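Local atomic coordinates of penicillin-binding protein PbpB (Mycobacterium tuberculosis, PDB entry 6KGU), a protein that takes part in synthesising cross-linked peptidoglycan from lipid intermediates during cell wall biogenesis and is a target of beta-lactam antibiotics. Residues Y342-K347 / R432-Q437; F31-R36 / L125-G130; N506-I511 / W540-E545; A135-G140 / L234-D239. One frame throughout, in Å; residues are numbered along the deposited sequence.

Contact 1. Residues Y342-K347 / R432-Q437; sequences YDMLRK and RVVSAQ
Met344 and Lys347, one turn apart at the C-terminal end of helix 338-347, pack on Val433 and Val434 in the connection between strand 431-432 and helix 436-445, within the transpeptidase domain. Met344 lies across both valines at roughly a right angle: its SD sits 3.7 Å from Val433 CG1, and its CE meets Val434 CG1 at 3.8 Å. Bends at chi2 (73°) and chi3 (75°) turn SD and CE toward the valines. Helix 272-281 also touches Met344, through Val274 and Ala278. Val433 places its two methyls on different partners, CG1 against the sulfur and CG2 3.5 Å from Lys347 O. Lys347 is partly exposed; its aliphatic chain runs past the backbone of Arg432 and Val433, CD lying 3.6 Å from Arg432 O, before a bend at chi3 brings the ammonium to a buried residue's carbonyl. Beyond the valines, Ser435 is the N-cap of helix 436-445, its OG taking a bond from Thr438 N. Within the same segment Arg432 NH1 donates to Val434 O at 3.0 Å, close to its guanidinium plane. The bond across the contact is Lys347 NZ to Val433 O, 2.6 Å, with the nitrogen tilted 23° from the carbonyl plane.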
loop_
_atom_site.group_PDB
_atom_site.type_symbol
_atom_site.label_atom_id
_atom_site.label_comp_id
_atom_site.label_asym_id
_atom_site.label_seq_id
_atom_site.Cartn_x
_atom_site.Cartn_y
_atom_site.Cartn_z
ATOM N N TYR A 342 -8.395 10.398 -16.981
ATOM C CA TYR A 342 -9.049 10.726 -15.719
ATOM C C TYR A 342 -10.075 9.665 -15.330
ATOM O O TYR A 342 -10.226 9.344 -14.144
ATOM C CB TYR A 342 -9.705 12.103 -15.802
ATOM C CG TYR A 342 -10.435 12.492 -14.540
ATOM C CD1 TYR A 342 -9.741 12.937 -13.428
ATOM C CD2 TYR A 342 -11.819 12.430 -14.466
ATOM C CE1 TYR A 342 -10.400 13.303 -12.274
ATOM C CE2 TYR A 342 -12.495 12.797 -13.310
ATOM C CZ TYR A 342 -11.776 13.238 -12.223
ATOM O OH TYR A 342 -12.427 13.606 -11.068
ATOM N N ASP A 343 -10.774 9.090 -16.309
ATOM C CA ASP A 343 -11.739 8.051 -15.966
ATOM C C ASP A 343 -11.037 6.852 -15.345
ATOM O O ASP A 343 -11.546 6.245 -14.396
ATOM C CB ASP A 343 -12.539 7.621 -17.197
ATOM C CG ASP A 343 -13.654 6.642 -16.855
ATOM O OD1 ASP A 343 -14.629 7.069 -16.209
ATOM O OD2 ASP A 343 -13.566 5.452 -17.231
ATOM N N MET A 344 -9.848 6.517 -15.849
ATOM C CA MET A 344 -9.116 5.372 -15.321
ATOM C C MET A 344 -8.619 5.640 -13.902
ATOM O O MET A 344 -8.714 4.760 -13.037
ATOM C CB MET A 344 -7.958 5.030 -16.263
ATOM C CG MET A 344 -7.177 3.809 -15.875
ATOM S SD MET A 344 -8.077 2.298 -16.170
ATOM C CE MET A 344 -7.943 2.174 -17.947
ATOM N N LEU A 345 -8.077 6.843 -13.656
ATOM C CA LEU A 345 -7.704 7.257 -12.302
ATOM C C LEU A 345 -8.829 6.998 -11.316
ATOM O O LEU A 345 -8.607 6.464 -10.222
ATOM C CB LEU A 345 -7.360 8.749 -12.257
ATOM C CG LEU A 345 -6.050 9.394 -12.669
ATOM C CD1 LEU A 345 -6.161 10.917 -12.542
ATOM C CD2 LEU A 345 -4.844 8.864 -11.864
ATOM N N ARG A 346 -10.048 7.414 -11.672
ATOM C CA ARG A 346 -11.185 7.245 -10.772
ATOM C C ARG A 346 -11.524 5.775 -10.580
ATOM O O ARG A 346 -11.810 5.343 -9.457
ATOM C CB ARG A 346 -12.396 8.009 -11.314
ATOM C CG ARG A 346 -12.306 9.509 -11.133
ATOM C CD ARG A 346 -12.974 9.911 -9.833
ATOM N NE ARG A 346 -12.087 10.723 -9.011
ATOM C CZ ARG A 346 -12.352 11.084 -7.762
ATOM N NH1 ARG A 346 -13.491 10.710 -7.184
ATOM N NH2 ARG A 346 -11.473 11.823 -7.099
ATOM N N LYS A 347 -11.491 4.983 -11.657
ATOM C CA LYS A 347 -11.802 3.565 -11.496
ATOM C C LYS A 347 -10.786 2.886 -10.586
ATOM O O LYS A 347 -11.136 1.986 -9.813
ATOM C CB LYS A 347 -11.870 2.856 -12.854
ATOM C CG LYS A 347 -13.204 3.022 -13.582
ATOM C CD LYS A 347 -13.356 2.053 -14.766
ATOM C CE LYS A 347 -12.102 2.041 -15.650
ATOM N NZ LYS A 347 -12.238 1.270 -16.951
ATOM N N ARG A 432 -14.741 -3.282 -11.806
ATOM C CA ARG A 432 -14.022 -3.612 -13.032
ATOM C C ARG A 432 -13.261 -2.379 -13.516
ATOM O O ARG A 432 -13.874 -1.367 -13.871
ATOM C CB ARG A 432 -15.021 -4.107 -14.079
ATOM C CG ARG A 432 -14.513 -4.199 -15.535
ATOM C CD ARG A 432 -13.525 -5.334 -15.745
ATOM N NE ARG A 432 -14.055 -6.643 -15.372
ATOM C CZ ARG A 432 -13.309 -7.738 -15.295
ATOM N NH1 ARG A 432 -11.999 -7.675 -15.563
ATOM N NH2 ARG A 432 -13.850 -8.889 -14.925
ATOM N N VAL A 433 -11.930 -2.447 -13.507
ATOM C CA VAL A 433 -11.070 -1.351 -13.957
ATOM C C VAL A 433 -10.587 -1.571 -15.387
ATOM O O VAL A 433 -10.655 -0.673 -16.223
ATOM C CB VAL A 433 -9.868 -1.179 -12.999
ATOM C CG1 VAL A 433 -8.966 -0.045 -13.486
ATOM C CG2 VAL A 433 -10.329 -0.959 -11.551
ATOM N N VAL A 434 -10.044 -2.752 -15.663
ATOM C CA VAL A 434 -9.627 -3.157 -16.998
ATOM C C VAL A 434 -10.009 -4.620 -17.157
ATOM O O VAL A 434 -10.352 -5.296 -16.187
ATOM C CB VAL A 434 -8.111 -2.974 -17.231
ATOM C CG1 VAL A 434 -7.716 -1.515 -17.131
ATOM C CG2 VAL A 434 -7.325 -3.854 -16.246
ATOM N N SER A 435 -9.923 -5.120 -18.394
ATOM C CA SER A 435 -10.266 -6.517 -18.624
ATOM C C SER A 435 -9.218 -7.439 -18.001
ATOM O O SER A 435 -8.102 -7.023 -17.659
ATOM C CB SER A 435 -10.388 -6.817 -20.125
ATOM O OG SER A 435 -9.115 -6.823 -20.768
ATOM N N ALA A 436 -9.593 -8.718 -17.857
ATOM C CA ALA A 436 -8.625 -9.711 -17.389
ATOM C C ALA A 436 -7.418 -9.759 -18.309
ATOM O O ALA A 436 -6.271 -9.837 -17.847
ATOM C CB ALA A 436 -9.278 -11.087 -17.288
ATOM N N GLN A 437 -7.653 -9.669 -19.625
ATOM C CA GLN A 437 -6.584 -9.742 -20.608
ATOM C C GLN A 437 -5.620 -8.568 -20.466
ATOM O O GLN A 437 -4.405 -8.737 -20.592
ATOM C CB GLN A 437 -7.186 -9.816 -22.019
ATOM C CG GLN A 437 -6.171 -9.556 -23.123
ATOM C CD GLN A 437 -5.183 -10.713 -23.286
ATOM O OE1 GLN A 437 -4.101 -10.532 -23.830
ATOM N NE2 GLN A 437 -5.531 -11.872 -22.774
#

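Contact 2. Residues F31-R36 / L125-G130; sequences FTIEAR and LRQYPG
Phe31 and Gln127 exchange two backbone hydrogen bonds, Phe31 N to Gln127 O at 3.1 Å and Gln127 N to Phe31 O. Ile33 and Leu125 form a second such pair, closed by Ile33 N to Leu125 O (2.8 Å) and Leu125 N to Ile33 O. Between them Thr32 and Arg126 make the non-hydrogen-bonded pair, with CA atoms only 4.4 Å apart. This is an antiparallel ladder in a mixed sheet, with both strands in the dimerisation-domain sequence; strand 122-127 is the outermost member and strand 28-36 its neighbour. The polar side-chain bond lies on the face carrying Thr32: Arg126 NH1 donates to Thr32 OG1 at 2.8 Å, with OG1 23° out of the guanidinium plane. A water accepts from Thr32 N and more weakly from Arg126 NH1, while Glu152 pairs with Arg126 NE and Gly19 O takes NH2. Apolar contacts line the other face. With CG set between its backbone N and carbonyl carbon (chi1 68°), the Phe31 ring lies over Gln127 CB, a CH-pi contact of 3.8 Å to the ring centroid. Pro129 CD approaches the same ring obliquely. Farther along, Ile33 CG1 packs on Leu125 CB, and Ala35 CB touches Leu125 CD1 at 3.5 Å.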
loop_
_atom_site.group_PDB
_atom_site.type_symbol
_atom_site.label_atom_id
_atom_site.label_comp_id
_atom_site.label_asym_id
_atom_site.label_seq_id
_atom_site.Cartn_x
_atom_site.Cartn_y
_atom_site.Cartn_z
ATOM N N PHE A 31 -7.012 -8.572 24.626
ATOM C CA PHE A 31 -8.055 -9.243 25.390
ATOM C C PHE A 31 -7.985 -8.758 26.829
ATOM O O PHE A 31 -6.971 -8.205 27.271
ATOM C CB PHE A 31 -7.925 -10.770 25.309
ATOM C CG PHE A 31 -6.713 -11.318 26.000
ATOM C CD1 PHE A 31 -6.753 -11.646 27.353
ATOM C CD2 PHE A 31 -5.537 -11.536 25.298
ATOM C CE1 PHE A 31 -5.638 -12.155 27.994
ATOM C CE2 PHE A 31 -4.414 -12.045 25.932
ATOM C CZ PHE A 31 -4.464 -12.360 27.281
ATOM N N THR A 32 -9.074 -8.977 27.561
ATOM C CA THR A 32 -9.227 -8.441 28.906
ATOM C C THR A 32 -9.139 -9.557 29.942
ATOM O O THR A 32 -9.631 -10.665 29.719
ATOM C CB THR A 32 -10.551 -7.688 29.018
ATOM O OG1 THR A 32 -10.480 -6.497 28.220
ATOM C CG2 THR A 32 -10.873 -7.315 30.467
ATOM N N ILE A 33 -8.475 -9.274 31.060
ATOM C CA ILE A 33 -8.488 -10.156 32.224
ATOM C C ILE A 33 -9.055 -9.386 33.410
ATOM O O ILE A 33 -8.879 -8.172 33.540
ATOM C CB ILE A 33 -7.095 -10.728 32.576
ATOM C CG1 ILE A 33 -6.247 -9.655 33.286
ATOM C CG2 ILE A 33 -6.409 -11.259 31.345
ATOM C CD1 ILE A 33 -4.759 -10.012 33.471
ATOM N N GLU A 34 -9.742 -10.111 34.283
ATOM C CA GLU A 34 -10.285 -9.507 35.491
ATOM C C GLU A 34 -9.211 -9.417 36.563
ATOM O O GLU A 34 -8.463 -10.369 36.794
ATOM C CB GLU A 34 -11.468 -10.316 36.015
ATOM C CG GLU A 34 -12.807 -9.839 35.515
ATOM C CD GLU A 34 -13.954 -10.403 36.333
ATOM O OE1 GLU A 34 -13.827 -10.474 37.580
ATOM O OE2 GLU A 34 -14.984 -10.764 35.727
ATOM N N ALA A 35 -9.131 -8.264 37.214
ATOM C CA ALA A 35 -8.256 -8.105 38.365
ATOM C C ALA A 35 -8.996 -7.283 39.413
ATOM O O ALA A 35 -10.208 -7.057 39.314
ATOM C CB ALA A 35 -6.923 -7.462 37.967
ATOM N N ARG A 36 -8.258 -6.821 40.421
ATOM C CA ARG A 36 -8.852 -6.075 41.518
ATOM C C ARG A 36 -7.962 -4.904 41.904
ATOM O O ARG A 36 -6.745 -4.936 41.711
ATOM C CB ARG A 36 -9.102 -6.974 42.736
ATOM C CG ARG A 36 -10.549 -7.425 42.871
ATOM C CD ARG A 36 -10.844 -8.634 42.001
ATOM N NE ARG A 36 -12.217 -8.626 41.507
ATOM C CZ ARG A 36 -12.805 -9.671 40.936
ATOM N NH1 ARG A 36 -14.061 -9.581 40.514
ATOM N NH2 ARG A 36 -12.138 -10.812 40.797
ATOM N N LEU A 125 -8.228 -5.580 33.245
ATOM C CA LEU A 125 -6.922 -5.246 32.682
ATOM C C LEU A 125 -6.867 -5.661 31.218
ATOM O O LEU A 125 -7.046 -6.840 30.898
ATOM C CB LEU A 125 -5.800 -5.936 33.453
ATOM C CG LEU A 125 -5.781 -5.755 34.966
ATOM C CD1 LEU A 125 -4.580 -6.488 35.551
ATOM C CD2 LEU A 125 -5.756 -4.276 35.310
ATOM N N ARG A 126 -6.601 -4.702 30.338
ATOM C CA ARG A 126 -6.430 -4.994 28.922
ATOM C C ARG A 126 -5.031 -5.555 28.682
ATOM O O ARG A 126 -4.044 -5.017 29.193
ATOM C CB ARG A 126 -6.656 -3.730 28.091
ATOM C CG ARG A 126 -6.950 -4.001 26.624
ATOM C CD ARG A 126 -8.242 -4.816 26.473
ATOM N NE ARG A 126 -8.767 -4.772 25.109
ATOM C CZ ARG A 126 -9.677 -5.609 24.622
ATOM N NH1 ARG A 126 -10.172 -6.569 25.398
ATOM N NH2 ARG A 126 -10.081 -5.489 23.356
ATOM N N GLN A 127 -4.949 -6.645 27.924
ATOM C CA GLN A 127 -3.695 -7.335 27.645
ATOM C C GLN A 127 -3.359 -7.216 26.167
ATOM O O GLN A 127 -4.223 -7.451 25.319
ATOM C CB GLN A 127 -3.794 -8.817 28.020
ATOM C CG GLN A 127 -4.231 -9.049 29.449
ATOM C CD GLN A 127 -3.223 -8.521 30.435
ATOM O OE1 GLN A 127 -3.492 -7.585 31.172
ATOM N NE2 GLN A 127 -2.046 -9.113 30.441
ATOM N N TYR A 128 -2.096 -6.893 25.866
ATOM C CA TYR A 128 -1.584 -6.815 24.498
ATOM C C TYR A 128 -0.402 -7.768 24.440
ATOM O O TYR A 128 0.751 -7.347 24.588
ATOM C CB TYR A 128 -1.184 -5.386 24.107
ATOM C CG TYR A 128 -2.356 -4.435 24.136
ATOM C CD1 TYR A 128 -3.240 -4.362 23.063
ATOM C CD2 TYR A 128 -2.606 -3.642 25.256
ATOM C CE1 TYR A 128 -4.339 -3.511 23.099
ATOM C CE2 TYR A 128 -3.702 -2.793 25.306
ATOM C CZ TYR A 128 -4.564 -2.732 24.223
ATOM O OH TYR A 128 -5.649 -1.885 24.254
ATOM N N PRO A 129 -0.653 -9.066 24.273
ATOM C CA PRO A 129 0.442 -10.039 24.376
ATOM C C PRO A 129 1.535 -9.824 23.343
ATOM O O PRO A 129 2.678 -10.217 23.594
ATOM C CB PRO A 129 -0.264 -11.388 24.185
ATOM C CG PRO A 129 -1.509 -11.048 23.408
ATOM C CD PRO A 129 -1.939 -9.706 23.943
ATOM N N GLY A 130 1.234 -9.195 22.208
ATOM C CA GLY A 130 2.252 -8.888 21.222
ATOM C C GLY A 130 2.899 -7.530 21.368
ATOM O O GLY A 130 3.726 -7.155 20.532
HETATM O O HOH W 1 -11.486 -9.582 25.901
#

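Contact 3. Residues N506-I511 / W540-E545; sequences NPRYVI and WLMQRE
Tyr509 reaches from the start of strand 509-516 to the last turn of helix 531-544 and Glu545 just beyond it, where its hydroxyl meets Glu545 directly and Leu541 O and Arg544 NH1 through a water. Glu545 OE1 is 3.1 Å from Tyr509 OH, a weak bond, and not a settled one, since the hydroxyl proton has another acceptor within reach. The water, 2.8 Å from Tyr509 OH, donates to Leu541 O (2.9 Å) and accepts from Arg544 NH1 (3.0 Å), in its guanidinium plane. Glu545 OE1 also faces Arg508 NH1 across a long salt bridge of 3.7 Å, with carboxylate and guanidinium planes almost perpendicular. Arg508 and Tyr509 form a classic beta bulge opposite Ala502, and both point toward the helix. Along the ring the contact is apolar: Leu541 CD1 covers one face, a CH-pi contact of 4.1 Å to the centroid, and Met542 CE lies in the ring plane, 3.7 Å from Tyr509 CD2. Ile511 and Leu541 meet tip to tip. The C-terminal helix thus packs on the antiparallel transpeptidase sheet, as in the beta-lactamase clan. With Arg508 beside it, Glu545 would probably remain a carboxylate, while the water links the tyrosine to the helix end.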
loop_
_atom_site.group_PDB
_atom_site.type_symbol
_atom_site.label_atom_id
_atom_site.label_comp_id
_atom_site.label_asym_id
_atom_site.label_seq_id
_atom_site.Cartn_x
_atom_site.Cartn_y
_atom_site.Cartn_z
ATOM N N ASN A 506 0.631 -16.090 -11.117
ATOM C CA ASN A 506 -0.311 -16.525 -10.084
ATOM C C ASN A 506 -0.343 -15.492 -8.960
ATOM O O ASN A 506 0.340 -15.635 -7.936
ATOM C CB ASN A 506 0.068 -17.910 -9.553
ATOM C CG ASN A 506 -0.967 -18.459 -8.595
ATOM O OD1 ASN A 506 -2.094 -17.980 -8.548
ATOM N ND2 ASN A 506 -0.585 -19.452 -7.820
ATOM N N PRO A 507 -1.134 -14.428 -9.115
ATOM C CA PRO A 507 -1.167 -13.377 -8.086
ATOM C C PRO A 507 -1.738 -13.897 -6.775
ATOM O O PRO A 507 -2.876 -14.370 -6.713
ATOM C CB PRO A 507 -2.058 -12.295 -8.714
ATOM C CG PRO A 507 -1.900 -12.514 -10.200
ATOM C CD PRO A 507 -1.863 -14.021 -10.329
ATOM N N ARG A 508 -0.931 -13.813 -5.723
ATOM C CA ARG A 508 -1.348 -14.150 -4.369
ATOM C C ARG A 508 -1.236 -12.983 -3.399
ATOM O O ARG A 508 -2.083 -12.836 -2.511
ATOM C CB ARG A 508 -0.505 -15.321 -3.828
ATOM C CG ARG A 508 -0.487 -16.575 -4.706
ATOM C CD ARG A 508 0.704 -17.469 -4.301
ATOM N NE ARG A 508 0.806 -18.699 -5.086
ATOM C CZ ARG A 508 0.569 -19.915 -4.608
ATOM N NH1 ARG A 508 0.233 -20.078 -3.337
ATOM N NH2 ARG A 508 0.694 -20.974 -5.393
ATOM N N TYR A 509 -0.192 -12.171 -3.529
ATOM C CA TYR A 509 0.114 -11.113 -2.581
ATOM C C TYR A 509 0.417 -9.829 -3.331
ATOM O O TYR A 509 1.092 -9.842 -4.366
ATOM C CB TYR A 509 1.302 -11.470 -1.705
ATOM C CG TYR A 509 1.070 -12.713 -0.882
ATOM C CD1 TYR A 509 0.198 -12.699 0.201
ATOM C CD2 TYR A 509 1.715 -13.896 -1.195
ATOM C CE1 TYR A 509 -0.018 -13.845 0.951
ATOM C CE2 TYR A 509 1.507 -15.049 -0.444
ATOM C CZ TYR A 509 0.643 -15.012 0.624
ATOM O OH TYR A 509 0.443 -16.156 1.368
ATOM N N VAL A 510 -0.086 -8.723 -2.799
ATOM C CA VAL A 510 0.208 -7.400 -3.325
ATOM C C VAL A 510 0.900 -6.632 -2.212
ATOM O O VAL A 510 0.405 -6.599 -1.079
ATOM C CB VAL A 510 -1.072 -6.692 -3.803
ATOM C CG1 VAL A 510 -0.735 -5.420 -4.562
ATOM C CG2 VAL A 510 -1.910 -7.644 -4.659
ATOM N N ILE A 511 2.055 -6.049 -2.518
ATOM C CA ILE A 511 2.902 -5.428 -1.512
ATOM C C ILE A 511 3.166 -3.984 -1.912
ATOM O O ILE A 511 3.669 -3.734 -3.009
ATOM C CB ILE A 511 4.226 -6.190 -1.346
ATOM C CG1 ILE A 511 3.951 -7.630 -0.896
ATOM C CG2 ILE A 511 5.126 -5.429 -0.333
ATOM C CD1 ILE A 511 5.124 -8.564 -1.059
ATOM N N TRP A 540 10.025 -14.169 1.150
ATOM C CA TRP A 540 9.644 -14.903 2.350
ATOM C C TRP A 540 8.212 -15.426 2.252
ATOM O O TRP A 540 7.909 -16.527 2.734
ATOM C CB TRP A 540 9.814 -14.007 3.581
ATOM C CG TRP A 540 9.402 -14.654 4.869
ATOM C CD1 TRP A 540 10.132 -15.542 5.620
ATOM C CD2 TRP A 540 8.181 -14.440 5.583
ATOM N NE1 TRP A 540 9.431 -15.895 6.745
ATOM C CE2 TRP A 540 8.228 -15.240 6.742
ATOM C CE3 TRP A 540 7.043 -13.659 5.347
ATOM C CZ2 TRP A 540 7.188 -15.282 7.656
ATOM C CZ3 TRP A 540 6.010 -13.696 6.269
ATOM C CH2 TRP A 540 6.088 -14.502 7.403
ATOM N N LEU A 541 7.313 -14.651 1.639
ATOM C CA LEU A 541 5.949 -15.135 1.468
ATOM C C LEU A 541 5.907 -16.345 0.543
ATOM O O LEU A 541 5.083 -17.245 0.742
ATOM C CB LEU A 541 5.045 -14.020 0.925
ATOM C CG LEU A 541 4.715 -12.858 1.881
ATOM C CD1 LEU A 541 4.072 -11.682 1.146
ATOM C CD2 LEU A 541 3.804 -13.341 3.008
ATOM N N MET A 542 6.778 -16.384 -0.470
ATOM C CA MET A 542 6.787 -17.540 -1.359
ATOM C C MET A 542 7.316 -18.769 -0.636
ATOM O O MET A 542 6.721 -19.848 -0.710
ATOM C CB MET A 542 7.617 -17.248 -2.610
ATOM C CG MET A 542 7.097 -16.087 -3.442
ATOM S SD MET A 542 5.492 -16.371 -4.186
ATOM C CE MET A 542 4.328 -15.793 -2.968
ATOM N N GLN A 543 8.417 -18.614 0.101
ATOM C CA GLN A 543 9.032 -19.762 0.762
ATOM C C GLN A 543 8.108 -20.339 1.823
ATOM O O GLN A 543 7.904 -21.557 1.894
ATOM C CB GLN A 543 10.382 -19.364 1.366
ATOM C CG GLN A 543 11.376 -18.848 0.300
ATOM C CD GLN A 543 12.649 -18.233 0.896
ATOM O OE1 GLN A 543 12.803 -18.164 2.109
ATOM N NE2 GLN A 543 13.558 -17.795 0.037
ATOM N N ARG A 544 7.516 -19.474 2.644
ATOM C CA ARG A 544 6.752 -19.971 3.779
ATOM C C ARG A 544 5.519 -20.750 3.345
ATOM O O ARG A 544 5.036 -21.594 4.110
ATOM C CB ARG A 544 6.358 -18.816 4.694
ATOM C CG ARG A 544 5.131 -18.082 4.242
ATOM C CD ARG A 544 4.811 -16.869 5.111
ATOM N NE ARG A 544 4.156 -17.202 6.372
ATOM C CZ ARG A 544 2.839 -17.313 6.533
ATOM N NH1 ARG A 544 2.010 -17.146 5.505
ATOM N NH2 ARG A 544 2.350 -17.603 7.726
ATOM N N GLU A 545 5.004 -20.502 2.142
ATOM C CA GLU A 545 3.916 -21.297 1.592
ATOM C C GLU A 545 4.393 -22.331 0.577
ATOM O O GLU A 545 3.564 -22.955 -0.090
ATOM C CB GLU A 545 2.866 -20.390 0.956
ATOM C CG GLU A 545 1.863 -19.852 1.959
ATOM C CD GLU A 545 0.531 -19.525 1.331
ATOM O OE1 GLU A 545 0.510 -19.021 0.181
ATOM O OE2 GLU A 545 -0.501 -19.781 1.986
HETATM O O HOH W 2 2.904 -16.790 2.617
#

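Contact 4. Residues A135-G140 / L234-D239; sequences ANVVGG and LAMAND
Asn136, on the short helix 135-138, brings its CA to within 7.0 Å of the Ala237 CA on strand 233-238, a spacing too wide for backbone-to-backbone bonds, which the Asn136 side chain bridges to the strand's main chain. A chi1 of 48° swings the amide toward the strand, and ND2 donates to Met236 O at 2.9 Å along a nearly straight N-H line. The carbonyl oxygen lies close to the amide plane of Asn136, yet the nitrogen comes in from above the carbonyl plane, 59° out of it, and so misses the lone-pair directions. Both atoms have second partners: ND2 also bonds Asn258 OD1, and Met236 O accepts from Gln202 NE2 of helix 199-216. The Asn136 and Asn238 side chains run antiparallel alongside each other, their amide planes 82° apart, with Asn238 OD1 3.3 Å from Asn136 CB. A water joins the Asn136 side chain to the Asn238 backbone, accepting from Asn238 N (3.0 Å) and donating weakly to Asn136 OD1. Val137 CG2 adds a looser apolar touch, 4.2 Å from Met236 SD, the side chains crossing at about a right angle. Gly139, with positive phi, ends the helix. Strand 233-238 is outermost in the antiparallel sheet of the transpeptidase domain, a beta-lactamase-clan fold; the helix against it comes from the dimerisation-domain sequence, so the contact probably joins the two domains.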
loop_
_atom_site.group_PDB
_atom_site.type_symbol
_atom_site.label_atom_id
_atom_site.label_comp_id
_atom_site.label_asym_id
_atom_site.label_seq_id
_atom_site.Cartn_x
_atom_site.Cartn_y
_atom_site.Cartn_z
ATOM N N ALA A 135 0.078 -2.512 16.534
ATOM C CA ALA A 135 -0.521 -1.495 17.392
ATOM C C ALA A 135 -0.995 -0.290 16.604
ATOM O O ALA A 135 -1.874 0.435 17.081
ATOM C CB ALA A 135 0.464 -1.033 18.470
ATOM N N ASN A 136 -0.430 -0.054 15.417
ATOM C CA ASN A 136 -0.935 1.024 14.559
ATOM C C ASN A 136 -2.407 0.818 14.213
ATOM O O ASN A 136 -3.154 1.793 14.035
ATOM C CB ASN A 136 -0.094 1.099 13.276
ATOM C CG ASN A 136 0.103 -0.266 12.622
ATOM O OD1 ASN A 136 0.543 -1.233 13.264
ATOM N ND2 ASN A 136 -0.249 -0.356 11.345
ATOM N N VAL A 137 -2.822 -0.441 14.093
ATOM C CA VAL A 137 -4.200 -0.812 13.780
ATOM C C VAL A 137 -5.028 -0.977 15.050
ATOM O O VAL A 137 -6.097 -0.374 15.191
ATOM C CB VAL A 137 -4.193 -2.100 12.920
ATOM C CG1 VAL A 137 -5.561 -2.767 12.905
ATOM C CG2 VAL A 137 -3.718 -1.792 11.475
ATOM N N VAL A 138 -4.505 -1.757 16.000
ATOM C CA VAL A 138 -5.264 -2.146 17.187
ATOM C C VAL A 138 -5.546 -0.938 18.070
ATOM O O VAL A 138 -6.668 -0.755 18.557
ATOM C CB VAL A 138 -4.504 -3.238 17.969
ATOM C CG1 VAL A 138 -5.060 -3.389 19.393
ATOM C CG2 VAL A 138 -4.524 -4.565 17.223
ATOM N N GLY A 139 -4.525 -0.112 18.313
ATOM C CA GLY A 139 -4.659 1.030 19.202
ATOM C C GLY A 139 -4.359 0.715 20.658
ATOM O O GLY A 139 -3.580 -0.199 20.955
ATOM N N GLY A 140 -4.984 1.458 21.576
ATOM C CA GLY A 140 -4.784 1.284 22.999
ATOM C C GLY A 140 -6.023 1.635 23.807
ATOM O O GLY A 140 -7.032 2.114 23.280
ATOM N N LEU A 234 -3.627 -8.200 4.934
ATOM C CA LEU A 234 -2.902 -9.247 5.660
ATOM C C LEU A 234 -1.813 -8.687 6.571
ATOM O O LEU A 234 -1.460 -9.318 7.573
ATOM C CB LEU A 234 -2.271 -10.234 4.667
ATOM C CG LEU A 234 -3.209 -11.004 3.718
ATOM C CD1 LEU A 234 -2.452 -12.087 2.953
ATOM C CD2 LEU A 234 -4.392 -11.620 4.483
ATOM N N ALA A 235 -1.250 -7.533 6.230
ATOM C CA ALA A 235 -0.278 -6.856 7.081
ATOM C C ALA A 235 -0.346 -5.365 6.786
ATOM O O ALA A 235 -0.527 -4.964 5.633
ATOM C CB ALA A 235 1.156 -7.367 6.854
ATOM N N MET A 236 -0.191 -4.551 7.829
ATOM C CA MET A 236 -0.128 -3.100 7.664
ATOM C C MET A 236 0.793 -2.611 8.772
ATOM O O MET A 236 0.472 -2.771 9.955
ATOM C CB MET A 236 -1.525 -2.467 7.756
ATOM C CG MET A 236 -1.579 -0.958 7.565
ATOM S SD MET A 236 -3.268 -0.273 7.629
ATOM C CE MET A 236 -3.803 -0.578 5.940
ATOM N N ALA A 237 1.940 -2.057 8.408
ATOM C CA ALA A 237 2.949 -1.742 9.410
ATOM C C ALA A 237 3.663 -0.437 9.099
ATOM O O ALA A 237 3.816 -0.043 7.939
ATOM C CB ALA A 237 3.989 -2.860 9.529
ATOM N N ASN A 238 4.109 0.223 10.164
ATOM C CA ASN A 238 5.026 1.342 10.066
ATOM C C ASN A 238 6.149 1.120 11.063
ATOM O O ASN A 238 6.052 0.269 11.950
ATOM C CB ASN A 238 4.320 2.676 10.324
ATOM C CG ASN A 238 3.334 2.580 11.453
ATOM O OD1 ASN A 238 2.127 2.420 11.228
ATOM N ND2 ASN A 238 3.839 2.655 12.690
ATOM N N ASP A 239 7.230 1.880 10.893
ATOM C CA ASP A 239 8.325 1.834 11.850
ATOM C C ASP A 239 7.922 2.566 13.129
ATOM O O ASP A 239 6.952 3.331 13.154
ATOM C CB ASP A 239 9.574 2.485 11.258
ATOM C CG ASP A 239 9.441 3.999 11.150
ATOM O OD1 ASP A 239 8.628 4.477 10.313
ATOM O OD2 ASP A 239 10.158 4.706 11.892
HETATM O O HOH W 3 3.320 -1.230 12.628
#

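From the N terminus the contacts come in the order 2, 4, 1, 3, all in series, with none nested or crossed. Contact 2 pairs two strands of the dimerisation domain across a span largely unmodelled. The chain runs straight on into contact 4, and the two touch where Tyr128 OH meets Gly140 CA (3.5 Å). Contact 4 closes its loop on the edge strand of the transpeptidase sheet. Contact 1 follows, joining the end of helix 338-347 to the lead-in of helix 436-445, across the chain's centre from contacts 2 and 4. Contact 3 comes last, setting the C-terminal helix against the antiparallel sheet that contact 4 reaches; Tyr509 CE1 packs on Leu234 CD1 (3.6 Å).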